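Local coordinates for protein isomerase/lactonizing enzyme (Agrobacterium tumefaciens, PDB 1RVK) that is of unknown function but belongs to the enolase superfamily, binds magnesium, and is probably an isomerase or lactonizing enzyme of the mandelate racemase/muconate lactonizing type, at residues A[80-85]-A[262-267]; A[161-166]-A[328-333]. All blocks are in the same frame, centred on the assembly; numbering follows the deposited sequence.

The two contacts lie on opposite sides of the chain's centre, about 31 Å apart between their centres and about 12 Å between nearest atoms, without touching. Along the chain their segments alternate: 80-85, 161-166, 262-267, 328-333. Interaction 1 joins helix 78-89, in the region of the N-terminal family domain, to helix 263-272 of the barrel domain, so it fastens one domain to the other. Interaction 2 stays within the barrel domain and brings the end of helix 150-163 to strand 328-333, which pairs in parallel with strand 130-137 in the barrel sheet. Interaction 1 thus concerns the seating of the domains, interaction 2 the inner build of the barrel.

Interaction 1: A[80-85]-A[262-267]; sequences RLWQDL and GKHWHR
The six-membered ring of Trp82 overlaps the aliphatic part of Lys263, the rim of its benzo ring abutting the lysine methylenes. Trp82 CZ2 comes within 3.4 Å of Lys263 CD, and Trp82 CH2 lies 3.5 Å from the same carbon. Because Lys263 CD sits near the plane of the indole, the contact is made at the ring edge, and the two side chains run antiparallel alongside one another. The indole extends from its helix with CG anti to the backbone N (chi1 -170°), which carries the benzo ring across to the second helix.

Two more rings meet the same end of the indole. Trp82 CH2 lies at the edge of the His264 imidazole, near its plane, 4.0 Å from His264 CE1. Trp265 arrives from the direction opposite to Trp82, its CH2 4.1 Å from Trp82 CZ3. On their own segment the imidazole tips onto one face of the Trp265 indole, His264 CE1 standing 3.4 Å above its plane near the rim.

The helix axes approach no closer than 14.6 Å and their directions differ by 80°. Such a spacing exceeds that of helices in direct contact, so the long side chains span the gap and bury just 144 Å² in all. Trp82 also touches Leu101 and Asp105 of helix 98-116 and Pro291 of helix 289-301.

No hydrogen bond links the segments. Trp82 NE1 donates instead to Gly287 O, while Lys263 NZ forms a salt bridge with Asp98 and a hydrogen bond with Gln89. Van der Waals contacts at the indole edge thus combine with a lysine whose ammonium is anchored across the domain interface by Asp98 and Gln89.

Interaction 2: A[161-166]-A[328-333]; sequences VKRGYK and YERGLL
With chi1 at -72°, Tyr165 has CG anti to its carbonyl carbon and directs its phenol at the strand, while Arg330, its CG anti to the backbone N and its chain extended as far as NE, reaches across at about a right angle. The two meet in one hydrogen bond: Arg330 NH1 donates to Tyr165 OH over 3.0 Å, with an N-H...O angle of 154°. The oxygen lies in the guanidinium plane, at its edge, although ring and guanidinium planes are turned 42° apart. The arginine methylenes pass across the hydroxyl end of the phenol, Arg330 CD 3.6 Å from Tyr165 OH.

Leu333 and Tyr165 extend toward each other. Leu333 CD2 stands 3.9 Å from Tyr165 CZ, adding an apolar contact at the hydroxyl end of the ring. Thus the phenol oxygen, in a buried contact, has a charged N-H on one partner and a methyl group on another.

The guanidinium is fixed by further bonds: Arg330 NH1 also forms a salt bridge with Asp340, and Arg330 NH2 donates to Asp351 O. Arg163 NH2, hydrogen-bonded to Met353 O, comes within 4.4 Å of Arg330 NH1. The two like charges share Asp340 as counter-ion, since Arg163 NE pairs with its other carboxylate oxygen. That carboxylate probably offsets the cost of bringing the arginines close.

Gly164, with positive phi, ends helix 150-163 in a Schellman motif and turns the chain so that Tyr165 can point toward strand 328-333. Strand 130-137, helix 150-163 and strand 167-171 form one beta-alpha-beta crossover, and strand 328-333 pairs in parallel with 130-137, as expected of the modified TIM barrel, (beta/alpha)7-beta, of the enolase superfamily.

Interaction 1: A[80-85]-A[262-267]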
loop_
_atom_site.group_PDB
_atom_site.type_symbol
_atom_site.label_atom_id
_atom_site.label_comp_id
_atom_site.label_asym_id
_atom_site.label_seq_id
_atom_site.Cartn_x
_atom_site.Cartn_y
_atom_site.Cartn_z
ATOM N N ARG A 80 1.391 22.061 8.941
ATOM C CA ARG A 80 1.022 23.282 8.232
ATOM C C ARG A 80 1.177 23.112 6.727
ATOM O O ARG A 80 0.327 23.553 5.957
ATOM C CB ARG A 80 1.880 24.463 8.699
ATOM C CG ARG A 80 1.593 25.764 7.943
ATOM C CD ARG A 80 2.255 26.957 8.619
ATOM N NE ARG A 80 3.714 26.866 8.637
ATOM C CZ ARG A 80 4.497 27.104 7.589
ATOM N NH1 ARG A 80 3.967 27.450 6.421
ATOM N NH2 ARG A 80 5.815 27.004 7.709
ATOM N N LEU A 81 2.256 22.459 6.308
ATOM C CA LEU A 81 2.493 22.264 4.884
ATOM C C LEU A 81 1.494 21.289 4.261
ATOM O O LEU A 81 1.035 21.497 3.137
ATOM C CB LEU A 81 3.935 21.798 4.651
ATOM C CG LEU A 81 4.984 22.812 5.131
ATOM C CD1 LEU A 81 6.388 22.260 4.925
ATOM C CD2 LEU A 81 4.815 24.113 4.370
ATOM N N TRP A 82 1.144 20.234 4.995
ATOM C CA TRP A 82 0.184 19.264 4.477
ATOM C C TRP A 82 -1.171 19.941 4.333
ATOM O O TRP A 82 -1.852 19.781 3.321
ATOM C CB TRP A 82 0.046 18.065 5.421
ATOM C CG TRP A 82 -0.748 16.941 4.820
ATOM C CD1 TRP A 82 -0.275 15.930 4.031
ATOM C CD2 TRP A 82 -2.165 16.753 4.906
ATOM N NE1 TRP A 82 -1.311 15.125 3.616
ATOM C CE2 TRP A 82 -2.482 15.608 4.139
ATOM C CE3 TRP A 82 -3.200 17.443 5.554
ATOM C CZ2 TRP A 82 -3.793 15.138 3.999
ATOM C CZ3 TRP A 82 -4.507 16.975 5.414
ATOM C CH2 TRP A 82 -4.788 15.832 4.642
ATOM N N GLN A 83 -1.562 20.702 5.351
ATOM C CA GLN A 83 -2.846 21.388 5.309
ATOM C C GLN A 83 -2.884 22.417 4.182
ATOM O O GLN A 83 -3.932 22.622 3.571
ATOM C CB GLN A 83 -3.145 22.055 6.660
ATOM C CG GLN A 83 -3.291 21.066 7.832
ATOM C CD GLN A 83 -4.607 20.282 7.835
ATOM O OE1 GLN A 83 -4.815 19.400 8.676
ATOM N NE2 GLN A 83 -5.497 20.604 6.906
ATOM N N ASP A 84 -1.751 23.059 3.893
ATOM C CA ASP A 84 -1.719 24.040 2.803
ATOM C C ASP A 84 -1.988 23.361 1.463
ATOM O O ASP A 84 -2.714 23.894 0.626
ATOM C CB ASP A 84 -0.368 24.761 2.721
ATOM C CG ASP A 84 -0.215 25.859 3.763
ATOM O OD1 ASP A 84 -1.239 26.371 4.269
ATOM O OD2 ASP A 84 0.941 26.225 4.060
ATOM N N LEU A 85 -1.388 22.193 1.259
ATOM C CA LEU A 85 -1.573 21.438 0.021
ATOM C C LEU A 85 -3.006 20.910 -0.075
ATOM O O LEU A 85 -3.622 20.945 -1.141
ATOM C CB LEU A 85 -0.603 20.258 -0.026
ATOM C CG LEU A 85 0.671 20.220 -0.880
ATOM C CD1 LEU A 85 0.929 21.525 -1.587
ATOM C CD2 LEU A 85 1.829 19.831 0.015
ATOM N N GLY A 262 -11.272 11.092 0.279
ATOM C CA GLY A 262 -11.720 11.683 1.529
ATOM C C GLY A 262 -10.746 11.562 2.688
ATOM O O GLY A 262 -11.004 12.079 3.774
ATOM N N LYS A 263 -9.642 10.854 2.467
ATOM C CA LYS A 263 -8.611 10.692 3.487
ATOM C C LYS A 263 -9.152 10.225 4.843
ATOM O O LYS A 263 -9.992 9.326 4.897
ATOM C CB LYS A 263 -7.842 12.011 3.619
ATOM C CG LYS A 263 -7.189 12.438 2.300
ATOM C CD LYS A 263 -6.489 13.789 2.386
ATOM C CE LYS A 263 -7.371 14.929 1.883
ATOM N NZ LYS A 263 -7.707 14.821 0.432
ATOM N N HIS A 264 -8.675 10.824 5.934
ATOM C CA HIS A 264 -9.126 10.423 7.261
ATOM C C HIS A 264 -10.556 10.840 7.559
ATOM O O HIS A 264 -11.240 10.182 8.338
ATOM C CB HIS A 264 -8.187 10.975 8.344
ATOM C CG HIS A 264 -7.961 12.451 8.257
ATOM N ND1 HIS A 264 -7.459 13.061 7.128
ATOM C CD2 HIS A 264 -8.156 13.439 9.163
ATOM C CE1 HIS A 264 -7.356 14.361 7.340
ATOM N NE2 HIS A 264 -7.773 14.616 8.568
ATOM N N TRP A 265 -11.009 11.929 6.941
ATOM C CA TRP A 265 -12.374 12.405 7.153
ATOM C C TRP A 265 -13.380 11.353 6.700
ATOM O O TRP A 265 -14.313 11.009 7.428
ATOM C CB TRP A 265 -12.623 13.696 6.372
ATOM C CG TRP A 265 -11.842 14.875 6.868
ATOM C CD1 TRP A 265 -12.022 15.545 8.048
ATOM C CD2 TRP A 265 -10.751 15.520 6.202
ATOM N NE1 TRP A 265 -11.107 16.569 8.156
ATOM C CE2 TRP A 265 -10.315 16.574 7.036
ATOM C CE3 TRP A 265 -10.097 15.307 4.979
ATOM C CZ2 TRP A 265 -9.255 17.415 6.686
ATOM C CZ3 TRP A 265 -9.039 16.146 4.631
ATOM C CH2 TRP A 265 -8.631 17.186 5.484
ATOM N N HIS A 266 -13.191 10.837 5.491
ATOM C CA HIS A 266 -14.114 9.841 4.972
ATOM C C HIS A 266 -14.033 8.538 5.760
ATOM O O HIS A 266 -15.030 7.823 5.903
ATOM C CB HIS A 266 -13.831 9.583 3.492
ATOM C CG HIS A 266 -14.911 8.808 2.807
ATOM N ND1 HIS A 266 -16.220 9.238 2.767
ATOM C CD2 HIS A 266 -14.881 7.626 2.150
ATOM C CE1 HIS A 266 -16.950 8.353 2.111
ATOM N NE2 HIS A 266 -16.162 7.366 1.725
ATOM N N ARG A 267 -12.846 8.228 6.272
ATOM C CA ARG A 267 -12.654 7.012 7.049
ATOM C C ARG A 267 -13.515 7.090 8.311
ATOM O O ARG A 267 -14.062 6.086 8.765
ATOM C CB ARG A 267 -11.173 6.850 7.418
ATOM C CG ARG A 267 -10.219 6.748 6.214
ATOM C CD ARG A 267 -10.578 5.566 5.352
ATOM N NE ARG A 267 -9.613 5.252 4.293
ATOM C CZ ARG A 267 -9.379 6.001 3.218
ATOM N NH1 ARG A 267 -10.017 7.149 3.029
ATOM N NH2 ARG A 267 -8.540 5.564 2.292
#

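Interaction 2: A[161-166]-A[328-333]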
loop_
_atom_site.group_PDB
_atom_site.type_symbol
_atom_site.label_atom_id
_atom_site.label_comp_id
_atom_site.label_asym_id
_atom_site.label_seq_id
_atom_site.Cartn_x
_atom_site.Cartn_y
_atom_site.Cartn_z
ATOM N N VAL A 161 4.059 -20.341 2.693
ATOM C CA VAL A 161 4.080 -20.832 4.066
ATOM C C VAL A 161 5.494 -21.315 4.372
ATOM O O VAL A 161 6.023 -21.077 5.456
ATOM C CB VAL A 161 3.068 -21.987 4.268
ATOM C CG1 VAL A 161 3.278 -22.643 5.625
ATOM C CG2 VAL A 161 1.644 -21.443 4.175
ATOM N N LYS A 162 6.107 -21.984 3.402
ATOM C CA LYS A 162 7.469 -22.478 3.567
ATOM C C LYS A 162 8.421 -21.304 3.817
ATOM O O LYS A 162 9.354 -21.411 4.616
ATOM C CB LYS A 162 7.902 -23.249 2.316
ATOM C CG LYS A 162 9.292 -23.862 2.401
ATOM C CD LYS A 162 9.629 -24.631 1.128
ATOM C CE LYS A 162 11.014 -25.258 1.201
ATOM N NZ LYS A 162 12.083 -24.234 1.383
ATOM N N ARG A 163 8.177 -20.188 3.133
ATOM C CA ARG A 163 9.001 -18.987 3.277
ATOM C C ARG A 163 8.900 -18.393 4.680
ATOM O O ARG A 163 9.819 -17.718 5.142
ATOM C CB ARG A 163 8.584 -17.930 2.247
ATOM C CG ARG A 163 9.287 -16.586 2.396
ATOM C CD ARG A 163 10.786 -16.678 2.147
ATOM N NE ARG A 163 11.438 -15.375 2.289
ATOM C CZ ARG A 163 11.754 -14.811 3.453
ATOM N NH1 ARG A 163 11.489 -15.430 4.595
ATOM N NH2 ARG A 163 12.332 -13.617 3.474
ATOM N N GLY A 164 7.776 -18.629 5.349
ATOM C CA GLY A 164 7.616 -18.115 6.696
ATOM C C GLY A 164 6.391 -17.256 6.943
ATOM O O GLY A 164 6.101 -16.918 8.086
ATOM N N TYR A 165 5.674 -16.898 5.882
ATOM C CA TYR A 165 4.475 -16.074 6.026
ATOM C C TYR A 165 3.443 -16.770 6.909
ATOM O O TYR A 165 3.132 -17.940 6.695
ATOM C CB TYR A 165 3.858 -15.797 4.650
ATOM C CG TYR A 165 4.648 -14.829 3.797
ATOM C CD1 TYR A 165 4.618 -13.459 4.057
ATOM C CD2 TYR A 165 5.419 -15.279 2.723
ATOM C CE1 TYR A 165 5.330 -12.559 3.266
ATOM C CE2 TYR A 165 6.141 -14.381 1.924
ATOM C CZ TYR A 165 6.088 -13.024 2.205
ATOM O OH TYR A 165 6.785 -12.128 1.429
ATOM N N LYS A 166 2.918 -16.047 7.897
ATOM C CA LYS A 166 1.907 -16.593 8.799
ATOM C C LYS A 166 0.501 -16.227 8.321
ATOM O O LYS A 166 -0.500 -16.712 8.852
ATOM C CB LYS A 166 2.122 -16.070 10.221
ATOM C CG LYS A 166 3.321 -16.684 10.945
ATOM C CD LYS A 166 3.455 -16.101 12.348
ATOM C CE LYS A 166 4.340 -16.955 13.248
ATOM N NZ LYS A 166 5.718 -17.136 12.730
ATOM N N TYR A 328 1.819 -6.046 8.104
ATOM C CA TYR A 328 2.493 -5.190 7.143
ATOM C C TYR A 328 2.175 -6.001 5.889
ATOM O O TYR A 328 2.277 -7.232 5.905
ATOM C CB TYR A 328 4.007 -5.152 7.354
ATOM C CG TYR A 328 4.770 -4.700 6.122
ATOM C CD1 TYR A 328 5.527 -5.606 5.377
ATOM C CD2 TYR A 328 4.747 -3.366 5.708
ATOM C CE1 TYR A 328 6.247 -5.196 4.257
ATOM C CE2 TYR A 328 5.464 -2.942 4.584
ATOM C CZ TYR A 328 6.216 -3.866 3.867
ATOM O OH TYR A 328 6.958 -3.461 2.780
ATOM N N GLU A 329 1.755 -5.328 4.826
ATOM C CA GLU A 329 1.410 -6.012 3.583
ATOM C C GLU A 329 2.646 -6.147 2.706
ATOM O O GLU A 329 3.148 -5.156 2.182
ATOM C CB GLU A 329 0.320 -5.230 2.843
ATOM C CG GLU A 329 -0.167 -5.916 1.584
ATOM C CD GLU A 329 -1.403 -5.268 0.996
ATOM O OE1 GLU A 329 -1.928 -5.820 0.008
ATOM O OE2 GLU A 329 -1.849 -4.218 1.518
ATOM N N ARG A 330 3.131 -7.379 2.549
ATOM C CA ARG A 330 4.328 -7.629 1.750
ATOM C C ARG A 330 3.955 -8.217 0.392
ATOM O O ARG A 330 3.464 -9.343 0.302
ATOM C CB ARG A 330 5.262 -8.581 2.507
ATOM C CG ARG A 330 6.737 -8.489 2.108
ATOM C CD ARG A 330 7.622 -9.137 3.179
ATOM N NE ARG A 330 9.046 -8.878 2.968
ATOM C CZ ARG A 330 9.874 -9.685 2.309
ATOM N NH1 ARG A 330 9.433 -10.824 1.791
ATOM N NH2 ARG A 330 11.148 -9.344 2.161
ATOM N N GLY A 331 4.190 -7.440 -0.659
ATOM C CA GLY A 331 3.867 -7.883 -2.002
ATOM C C GLY A 331 3.799 -6.698 -2.947
ATOM O O GLY A 331 4.317 -5.627 -2.620
ATOM N N LEU A 332 3.142 -6.854 -4.094
ATOM C CA LEU A 332 2.471 -8.095 -4.479
ATOM C C LEU A 332 3.425 -9.207 -4.909
ATOM O O LEU A 332 4.482 -8.949 -5.490
ATOM C CB LEU A 332 1.463 -7.804 -5.594
ATOM C CG LEU A 332 0.387 -6.791 -5.191
ATOM C CD1 LEU A 332 -0.536 -6.511 -6.362
ATOM C CD2 LEU A 332 -0.398 -7.335 -4.009
ATOM N N LEU A 333 3.022 -10.446 -4.626
ATOM C CA LEU A 333 3.814 -11.641 -4.919
ATOM C C LEU A 333 3.265 -12.504 -6.055
ATOM O O LEU A 333 2.058 -12.535 -6.307
ATOM C CB LEU A 333 3.913 -12.506 -3.656
ATOM C CG LEU A 333 4.940 -12.246 -2.545
ATOM C CD1 LEU A 333 5.451 -10.825 -2.556
ATOM C CD2 LEU A 333 4.301 -12.598 -1.213
#